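Local coordinates for mandelate racemase/muconate lactonizing enzyme family protein (PDB 3TOY), which is of unknown function but belongs to the mandelate racemase/muconate lactonizing enzyme family, with a capping N-terminal domain, an enolase-type barrel domain and a bound calcium ion, at residues A[83-88]-A[120-125]; A[75-80]-A[292-297]; A[32-37]-A[56-61]. One frame throughout, in Å; residues are numbered along the deposited sequence.

Contact 1. Residues A[83-88]-A[120-125]. With NI (nickel (II) ion), chain G.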
loop_
_atom_site.group_PDB
_atom_site.type_symbol
_atom_site.label_atom_id
_atom_site.label_comp_id
_atom_site.label_asym_id
_atom_site.label_seq_id
_atom_site.Cartn_x
_atom_site.Cartn_y
_atom_site.Cartn_z
ATOM N N LYS A 83 -23.060 41.308 -3.602
ATOM C CA LYS A 83 -22.321 42.431 -4.185
ATOM C C LYS A 83 -20.975 42.002 -4.761
ATOM O O LYS A 83 -20.665 42.310 -5.903
ATOM C CB LYS A 83 -22.135 43.547 -3.159
ATOM C CG LYS A 83 -23.406 44.347 -2.931
ATOM C CD LYS A 83 -23.205 45.461 -1.916
ATOM C CE LYS A 83 -24.397 46.412 -1.913
ATOM N NZ LYS A 83 -25.690 45.686 -1.783
ATOM N N PRO A 84 -20.171 41.281 -3.964
ATOM C CA PRO A 84 -18.889 40.753 -4.445
ATOM C C PRO A 84 -19.055 39.956 -5.755
ATOM O O PRO A 84 -18.280 40.160 -6.706
ATOM C CB PRO A 84 -18.434 39.840 -3.303
ATOM C CG PRO A 84 -19.141 40.309 -2.106
ATOM C CD PRO A 84 -20.440 40.922 -2.565
ATOM N N LEU A 85 -20.061 39.073 -5.811
ATOM C CA LEU A 85 -20.288 38.233 -7.005
ATOM C C LEU A 85 -20.665 39.084 -8.214
ATOM O O LEU A 85 -20.170 38.880 -9.317
ATOM C CB LEU A 85 -21.369 37.179 -6.757
ATOM C CG LEU A 85 -20.883 35.952 -5.967
ATOM C CD1 LEU A 85 -22.049 35.056 -5.568
ATOM C CD2 LEU A 85 -19.865 35.197 -6.799
ATOM N N VAL A 86 -21.527 40.074 -7.997
ATOM C CA VAL A 86 -21.898 40.982 -9.097
ATOM C C VAL A 86 -20.665 41.678 -9.673
ATOM O O VAL A 86 -20.475 41.722 -10.893
ATOM C CB VAL A 86 -22.947 42.023 -8.620
ATOM C CG1 VAL A 86 -23.089 43.157 -9.652
ATOM C CG2 VAL A 86 -24.283 41.330 -8.368
ATOM N N HIS A 87 -19.836 42.195 -8.797
ATOM C CA HIS A 87 -18.599 42.830 -9.168
ATOM C C HIS A 87 -17.694 41.910 -9.954
ATOM O O HIS A 87 -17.172 42.271 -10.973
ATOM C CB HIS A 87 -17.817 43.172 -7.921
ATOM C CG HIS A 87 -17.987 44.571 -7.428
ATOM N ND1 HIS A 87 -17.365 45.649 -8.014
ATOM C CD2 HIS A 87 -18.637 45.057 -6.346
ATOM C CE1 HIS A 87 -17.673 46.744 -7.345
ATOM N NE2 HIS A 87 -18.434 46.412 -6.322
ATOM N N LEU A 88 -17.480 40.720 -9.420
ATOM C CA LEU A 88 -16.567 39.784 -10.066
ATOM C C LEU A 88 -17.033 39.419 -11.467
ATOM O O LEU A 88 -16.242 39.423 -12.418
ATOM C CB LEU A 88 -16.412 38.528 -9.209
ATOM C CG LEU A 88 -15.521 38.792 -7.996
ATOM C CD1 LEU A 88 -15.706 37.654 -7.014
ATOM C CD2 LEU A 88 -14.038 38.949 -8.395
ATOM N N GLN A 120 -10.730 29.203 -6.475
ATOM C CA GLN A 120 -11.681 28.659 -5.515
ATOM C C GLN A 120 -12.499 29.800 -4.913
ATOM O O GLN A 120 -12.006 30.919 -4.818
ATOM C CB GLN A 120 -10.976 27.927 -4.368
ATOM C CG GLN A 120 -10.289 26.672 -4.800
ATOM C CD GLN A 120 -8.956 26.948 -5.452
ATOM O OE1 GLN A 120 -8.162 27.771 -4.972
ATOM N NE2 GLN A 120 -8.706 26.277 -6.570
ATOM N N GLY A 121 -13.737 29.508 -4.518
ATOM C CA GLY A 121 -14.561 30.473 -3.777
ATOM C C GLY A 121 -15.321 31.380 -4.743
ATOM O O GLY A 121 -15.700 30.960 -5.842
ATOM N N LEU A 122 -15.559 32.622 -4.325
ATOM C CA LEU A 122 -16.427 33.525 -5.110
ATOM C C LEU A 122 -15.982 33.666 -6.561
ATOM O O LEU A 122 -16.825 33.695 -7.471
ATOM C CB LEU A 122 -16.554 34.894 -4.417
ATOM C CG LEU A 122 -17.101 34.844 -2.987
ATOM C CD1 LEU A 122 -17.107 36.243 -2.346
ATOM C CD2 LEU A 122 -18.506 34.229 -2.889
ATOM N N VAL A 123 -14.668 33.761 -6.793
ATOM C CA VAL A 123 -14.147 33.879 -8.143
ATOM C C VAL A 123 -14.575 32.683 -8.977
ATOM O O VAL A 123 -15.000 32.830 -10.124
ATOM C CB VAL A 123 -12.595 34.021 -8.132
ATOM C CG1 VAL A 123 -12.001 33.766 -9.503
ATOM C CG2 VAL A 123 -12.185 35.393 -7.556
ATOM N N GLY A 124 -14.469 31.487 -8.397
ATOM C CA GLY A 124 -14.884 30.280 -9.104
ATOM C C GLY A 124 -16.364 30.260 -9.477
ATOM O O GLY A 124 -16.738 29.739 -10.531
ATOM N N MET A 125 -17.208 30.797 -8.601
ATOM C CA MET A 125 -18.646 30.854 -8.881
ATOM C C MET A 125 -18.942 31.802 -10.039
ATOM O O MET A 125 -19.776 31.501 -10.905
ATOM C CB MET A 125 -19.413 31.290 -7.650
ATOM C CG MET A 125 -19.249 30.343 -6.446
ATOM S SD MET A 125 -19.877 31.008 -4.915
ATOM C CE MET A 125 -21.628 30.697 -5.076
HETATM NI NI NI G . -19.095 47.501 -4.388
HETATM O O HOH W 1 -20.107 49.355 -4.065
HETATM O O HOH W 2 -17.279 48.440 -4.190
HETATM O O HOH W 3 -21.132 46.849 -4.601
HETATM O O HOH W 4 -19.711 49.424 -5.048
#
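Leu85 and Leu122 mark the closest approach of helix 82-95 to the first turn of helix 122-142, with CA atoms 6.4 Å apart and Gly121 as the N-cap of the second helix. Both helices belong to the N-terminal capping domain of the enolase superfamily, and the interface between them is apolar and buried. Leu122 meets three residues of the first helix, Pro84, Leu85 and Leu88. Its CB is approached by Leu88 CD1 at 3.9 Å and by Leu85 CD2, while its branch tip CD1 rests 4.0 Å from Pro84 CB. The side chains of Leu88 and Leu122 cross at about a right angle. Leu85 keeps CG beside its own backbone N (chi1 -79°), which carries CD2 over the start of the second helix, 3.5 Å from Leu122 O and 4.0 Å from Met125 CB. Farther along, Leu88 CD2 meets Val123 CG2 at 4.1 Å, and Leu88 also packs on Leu80 of the second subunit. His87 takes no part in this seam; its NE2 and that of His87 of the second subunit bind the same nickel ion. Waters 1 and 4 sit too close together to be trusted as separate ligands, but waters 2 and 3 approach from nearly opposite sides, and the nickel-to-NE2 bond of His87 measures 2.3 Å.

Contact 2. Residues A[75-80]-A[292-297]; sequences FAYTRL and MPDLMK
Met296 meets the Phe75 carbonyl with SD, and its CE lies close to the same oxygen. SD is 3.0 Å from Phe75 O, which falls almost on the extension of the CG-SD bond (CG-SD...O about 174°), a geometry consistent with a chalcogen contact. This oxygen is buried and finds no hydrogen-bond donor in the model. The bend at chi3 of Met296 (-76°) turns CE toward the other segment, where the methyl also makes apolar contacts, 4.0 Å from Tyr77 CE2 and 4.2 Å from Phe75 CB. Within its own segment, Phe75 CE2 lies 3.5 Å above one face of the Tyr77 ring, offset toward the rim. These residues bring a loop of the capping domain onto the loop that follows barrel strand 290-291. In the enolase superfamily this junction borders the active site, and here the Tyr77 side chain is about 7 Å from a bound calcium ion. Polar links run through water 5, which sits in the plane of the Tyr77 ring, 2.6 Å from Tyr77 OH, and donates to Asp294 OD2, which is also hydrogen-bonded to His321 ND1. The other carboxylate oxygen closes an Asx turn: Met296 N donates to Asp294 OD1 over 2.7 Å, on the anti side, 28° out of the carboxylate plane. Lys297 NZ stands obliquely to the Tyr77 ring, held by Asn272 and by Leu117 O of the second subunit.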
loop_
_atom_site.group_PDB
_atom_site.type_symbol
_atom_site.label_atom_id
_atom_site.label_comp_id
_atom_site.label_asym_id
_atom_site.label_seq_id
_atom_site.Cartn_x
_atom_site.Cartn_y
_atom_site.Cartn_z
ATOM N N PHE A 75 -26.858 30.629 -7.237
ATOM C CA PHE A 75 -27.370 30.705 -5.865
ATOM C C PHE A 75 -26.202 31.142 -5.020
ATOM O O PHE A 75 -25.128 30.525 -5.076
ATOM C CB PHE A 75 -27.887 29.345 -5.387
ATOM C CG PHE A 75 -28.227 29.305 -3.926
ATOM C CD1 PHE A 75 -29.333 29.989 -3.431
ATOM C CD2 PHE A 75 -27.441 28.582 -3.033
ATOM C CE1 PHE A 75 -29.640 29.943 -2.099
ATOM C CE2 PHE A 75 -27.749 28.548 -1.693
ATOM C CZ PHE A 75 -28.845 29.219 -1.219
ATOM N N ALA A 76 -26.396 32.203 -4.235
ATOM C CA ALA A 76 -25.279 32.851 -3.578
ATOM C C ALA A 76 -25.137 32.491 -2.103
ATOM O O ALA A 76 -24.220 32.987 -1.430
ATOM C CB ALA A 76 -25.374 34.372 -3.758
ATOM N N TYR A 77 -26.034 31.634 -1.611
ATOM C CA TYR A 77 -26.028 31.204 -0.213
ATOM C C TYR A 77 -26.437 32.270 0.803
ATOM O O TYR A 77 -27.285 32.015 1.650
ATOM C CB TYR A 77 -24.659 30.629 0.180
ATOM C CG TYR A 77 -24.463 29.202 -0.310
ATOM C CD1 TYR A 77 -24.921 28.119 0.442
ATOM C CD2 TYR A 77 -23.841 28.945 -1.523
ATOM C CE1 TYR A 77 -24.744 26.802 -0.013
ATOM C CE2 TYR A 77 -23.666 27.626 -1.984
ATOM C CZ TYR A 77 -24.117 26.576 -1.218
ATOM O OH TYR A 77 -23.947 25.273 -1.668
ATOM N N THR A 78 -25.805 33.438 0.725
ATOM C CA THR A 78 -26.011 34.523 1.703
ATOM C C THR A 78 -26.006 35.884 0.991
ATOM O O THR A 78 -25.336 36.049 -0.023
ATOM C CB THR A 78 -24.941 34.492 2.821
ATOM O OG1 THR A 78 -25.101 35.623 3.684
ATOM C CG2 THR A 78 -23.522 34.516 2.236
ATOM N N ARG A 79 -26.763 36.859 1.496
ATOM C CA ARG A 79 -26.831 38.157 0.801
ATOM C C ARG A 79 -25.457 38.827 0.805
ATOM O O ARG A 79 -25.110 39.602 -0.087
ATOM C CB ARG A 79 -27.900 39.073 1.421
ATOM C CG ARG A 79 -27.600 39.515 2.843
ATOM C CD ARG A 79 -28.043 40.963 3.096
ATOM N NE ARG A 79 -29.497 41.125 3.066
ATOM C CZ ARG A 79 -30.169 41.806 2.136
ATOM N NH1 ARG A 79 -29.529 42.410 1.139
ATOM N NH2 ARG A 79 -31.493 41.888 2.213
ATOM N N LEU A 80 -24.658 38.496 1.809
ATOM C CA LEU A 80 -23.293 38.983 1.893
ATOM C C LEU A 80 -22.481 38.730 0.607
ATOM O O LEU A 80 -21.603 39.513 0.250
ATOM C CB LEU A 80 -22.625 38.359 3.119
ATOM C CG LEU A 80 -21.247 38.817 3.558
ATOM C CD1 LEU A 80 -21.145 38.719 5.084
ATOM C CD2 LEU A 80 -20.194 37.961 2.874
ATOM N N MET A 292 -22.030 14.672 -6.211
ATOM C CA MET A 292 -23.038 15.595 -6.737
ATOM C C MET A 292 -22.430 16.989 -6.938
ATOM O O MET A 292 -22.576 17.874 -6.075
ATOM C CB MET A 292 -24.253 15.670 -5.792
ATOM C CG MET A 292 -23.943 15.895 -4.319
ATOM S SD MET A 292 -25.441 15.806 -3.287
ATOM C CE MET A 292 -26.181 17.452 -3.588
ATOM N N PRO A 293 -21.716 17.180 -8.055
ATOM C CA PRO A 293 -21.124 18.496 -8.288
ATOM C C PRO A 293 -22.213 19.579 -8.392
ATOM O O PRO A 293 -23.356 19.271 -8.738
ATOM C CB PRO A 293 -20.403 18.337 -9.627
ATOM C CG PRO A 293 -20.253 16.842 -9.834
ATOM C CD PRO A 293 -21.403 16.211 -9.126
ATOM N N ASP A 294 -21.831 20.804 -8.044
ATOM C CA ASP A 294 -22.637 22.014 -8.236
ATOM C C ASP A 294 -22.081 22.711 -9.471
ATOM O O ASP A 294 -20.871 22.985 -9.559
ATOM C CB ASP A 294 -22.458 22.908 -7.000
ATOM C CG ASP A 294 -23.373 24.136 -7.010
ATOM O OD1 ASP A 294 -23.566 24.737 -8.100
ATOM O OD2 ASP A 294 -23.882 24.478 -5.923
ATOM N N LEU A 295 -22.940 22.985 -10.444
ATOM C CA LEU A 295 -22.464 23.656 -11.641
ATOM C C LEU A 295 -21.772 24.986 -11.321
ATOM O O LEU A 295 -20.952 25.432 -12.105
ATOM C CB LEU A 295 -23.613 23.872 -12.639
ATOM C CG LEU A 295 -23.991 22.614 -13.424
ATOM C CD1 LEU A 295 -25.400 22.755 -14.039
ATOM C CD2 LEU A 295 -22.972 22.303 -14.502
ATOM N N MET A 296 -22.105 25.611 -10.191
ATOM C CA MET A 296 -21.482 26.891 -9.820
ATOM C C MET A 296 -20.050 26.724 -9.333
ATOM O O MET A 296 -19.305 27.693 -9.271
ATOM C CB MET A 296 -22.206 27.550 -8.651
ATOM C CG MET A 296 -23.662 27.783 -8.785
ATOM S SD MET A 296 -24.107 28.797 -7.354
ATOM C CE MET A 296 -24.132 27.636 -5.979
ATOM N N LYS A 297 -19.672 25.511 -8.927
ATOM C CA LYS A 297 -18.341 25.337 -8.281
ATOM C C LYS A 297 -17.458 24.359 -9.058
ATOM O O LYS A 297 -16.226 24.401 -8.973
ATOM C CB LYS A 297 -18.521 24.847 -6.845
ATOM C CG LYS A 297 -19.229 25.849 -5.948
ATOM C CD LYS A 297 -19.150 25.459 -4.489
ATOM C CE LYS A 297 -19.667 26.577 -3.581
ATOM N NZ LYS A 297 -19.547 26.257 -2.127
HETATM O O HOH W 5 -22.366 24.717 -3.639
#

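Contact 3. Residues A[32-37]-A[56-61]; sequences VTARAV and PLVLID
Arg35 and Asp61 both place CG beside the backbone N (chi1 -61° for the arginine), and a further bend of Arg35 at chi3 swings its guanidinium across toward the carboxylate. The result is a long salt bridge, NH2 of Arg35 to OD2 of Asp61 at 3.8 Å, with the two flat groups inclined by 48°. Each has firmer partners elsewhere: Arg35 NH1 pairs with Glu374, and Asp61 OD1 accepts from His71 and Trp372. The framework is the antiparallel hairpin of strands 29-47 and 50-64, the centre of the capping domain's sheet. The local strand axes run at 159° to each other and come within 4.5 Å. Thr33 with Asp61, Arg35 with Leu59 and Val37 with Leu57 are hydrogen-bonded pairs, each closed by two backbone bonds. Leu59 N to Arg35 O, at 2.7 Å, is the shortest of the six. In the non-hydrogen-bonded pairs the CA atoms are nearer, 4.6 Å between those of Ala34 and Ile60, and Ala34 CA comes 3.3 Å from Leu59 O in a CA-H...O contact. The two faces have different neighbours. Ala36 and Val58 lie against Leu82 of helix 82-95, whereas Arg35, Val37 and Leu59 meet Val377 of helix 374-380. On that second face Val37 uses both methyls: CG2 touches Leu57 CB at 3.7 Å, and CG1, crossing the leucine side chain at about a right angle, reaches Leu59 CD1 at 3.9 Å.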
loop_
_atom_site.group_PDB
_atom_site.type_symbol
_atom_site.label_atom_id
_atom_site.label_comp_id
_atom_site.label_asym_id
_atom_site.label_seq_id
_atom_site.Cartn_x
_atom_site.Cartn_y
_atom_site.Cartn_z
ATOM N N VAL A 32 -21.169 42.027 -20.447
ATOM C CA VAL A 32 -21.638 41.162 -19.390
ATOM C C VAL A 32 -22.232 42.025 -18.283
ATOM O O VAL A 32 -21.597 42.964 -17.803
ATOM C CB VAL A 32 -20.451 40.316 -18.840
ATOM C CG1 VAL A 32 -20.846 39.596 -17.579
ATOM C CG2 VAL A 32 -19.988 39.342 -19.908
ATOM N N THR A 33 -23.453 41.716 -17.869
ATOM C CA THR A 33 -24.018 42.404 -16.736
ATOM C C THR A 33 -24.546 41.376 -15.747
ATOM O O THR A 33 -24.921 40.274 -16.130
ATOM C CB THR A 33 -25.140 43.383 -17.158
ATOM O OG1 THR A 33 -26.300 42.650 -17.569
ATOM C CG2 THR A 33 -24.662 44.250 -18.304
ATOM N N ALA A 34 -24.554 41.743 -14.476
ATOM C CA ALA A 34 -25.052 40.862 -13.439
ATOM C C ALA A 34 -25.992 41.619 -12.534
ATOM O O ALA A 34 -25.735 42.771 -12.174
ATOM C CB ALA A 34 -23.867 40.298 -12.625
ATOM N N ARG A 35 -27.083 40.974 -12.146
ATOM C CA ARG A 35 -27.994 41.579 -11.184
ATOM C C ARG A 35 -28.241 40.660 -9.999
ATOM O O ARG A 35 -28.318 39.440 -10.159
ATOM C CB ARG A 35 -29.328 41.933 -11.848
ATOM C CG ARG A 35 -29.213 42.948 -13.001
ATOM C CD ARG A 35 -30.569 43.144 -13.679
ATOM N NE ARG A 35 -30.927 42.016 -14.537
ATOM C CZ ARG A 35 -32.114 41.857 -15.112
ATOM N NH1 ARG A 35 -33.070 42.762 -14.932
ATOM N NH2 ARG A 35 -32.343 40.798 -15.878
ATOM N N ALA A 36 -28.387 41.251 -8.821
ATOM C CA ALA A 36 -28.692 40.506 -7.607
ATOM C C ALA A 36 -30.187 40.549 -7.290
ATOM O O ALA A 36 -30.811 41.612 -7.359
ATOM C CB ALA A 36 -27.882 41.074 -6.440
ATOM N N VAL A 37 -30.764 39.402 -6.943
ATOM C CA VAL A 37 -32.147 39.354 -6.478
ATOM C C VAL A 37 -32.242 38.504 -5.228
ATOM O O VAL A 37 -31.387 37.648 -4.982
ATOM C CB VAL A 37 -33.113 38.787 -7.525
ATOM C CG1 VAL A 37 -33.144 39.674 -8.769
ATOM C CG2 VAL A 37 -32.736 37.362 -7.920
ATOM N N PRO A 56 -31.051 34.220 -2.338
ATOM C CA PRO A 56 -30.147 35.221 -2.900
ATOM C C PRO A 56 -29.510 34.689 -4.181
ATOM O O PRO A 56 -28.762 33.703 -4.135
ATOM C CB PRO A 56 -29.118 35.450 -1.783
ATOM C CG PRO A 56 -29.243 34.267 -0.853
ATOM C CD PRO A 56 -30.474 33.494 -1.188
ATOM N N LEU A 57 -29.851 35.299 -5.323
ATOM C CA LEU A 57 -29.365 34.843 -6.627
ATOM C C LEU A 57 -28.619 35.955 -7.351
ATOM O O LEU A 57 -28.871 37.136 -7.128
ATOM C CB LEU A 57 -30.511 34.381 -7.525
ATOM C CG LEU A 57 -31.613 33.492 -6.953
ATOM C CD1 LEU A 57 -32.633 33.116 -8.048
ATOM C CD2 LEU A 57 -30.981 32.239 -6.342
ATOM N N VAL A 58 -27.703 35.571 -8.228
ATOM C CA VAL A 58 -27.066 36.501 -9.157
ATOM C C VAL A 58 -27.455 36.074 -10.565
ATOM O O VAL A 58 -27.198 34.940 -10.976
ATOM C CB VAL A 58 -25.528 36.501 -9.015
ATOM C CG1 VAL A 58 -24.858 37.323 -10.135
ATOM C CG2 VAL A 58 -25.117 37.011 -7.635
ATOM N N LEU A 59 -28.088 36.982 -11.309
ATOM C CA LEU A 59 -28.562 36.683 -12.655
ATOM C C LEU A 59 -27.588 37.277 -13.645
ATOM O O LEU A 59 -27.264 38.469 -13.572
ATOM C CB LEU A 59 -29.969 37.275 -12.868
ATOM C CG LEU A 59 -30.961 37.030 -11.731
ATOM C CD1 LEU A 59 -32.338 37.668 -12.037
ATOM C CD2 LEU A 59 -31.112 35.513 -11.458
ATOM N N ILE A 60 -27.111 36.449 -14.564
ATOM C CA ILE A 60 -25.980 36.792 -15.406
ATOM C C ILE A 60 -26.454 36.862 -16.834
ATOM O O ILE A 60 -27.145 35.961 -17.316
ATOM C CB ILE A 60 -24.842 35.712 -15.277
ATOM C CG1 ILE A 60 -24.321 35.661 -13.834
ATOM C CG2 ILE A 60 -23.746 35.926 -16.297
ATOM C CD1 ILE A 60 -23.187 34.608 -13.569
ATOM N N ASP A 61 -26.085 37.952 -17.510
ATOM C CA ASP A 61 -26.406 38.132 -18.922
ATOM C C ASP A 61 -25.141 38.382 -19.708
ATOM O O ASP A 61 -24.370 39.284 -19.400
ATOM C CB ASP A 61 -27.358 39.318 -19.119
ATOM C CG ASP A 61 -28.656 39.135 -18.381
ATOM O OD1 ASP A 61 -29.302 38.091 -18.561
ATOM O OD2 ASP A 61 -29.041 40.035 -17.610
HETATM O O HOH W 6 -25.299 42.201 -20.555
#

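Overall arrangement
Contact 3 closes first along the chain. Contact 2 opens next, and contact 1 is nested within the long loop completed at 292-297. Their centres form a compact triangle: 10 Å between contacts 1 and 2, 11 Å between 1 and 3, and 13 Å between 2 and 3. Contacts 1 and 3 lie wholly in the capping domain, where helix 82-95 packs on the hairpin partly through Val86 CG1 and Ala34 O, 3.7 Å apart, and Leu85 CB on Val58 CG2. Contact 2 ties that domain to the barrel; its Ala76 N probably donates to Pro56 O of contact 3 (2.8 Å). Met125 CE touches Phe75 O, joining contacts 1 and 2, and both reach the second subunit.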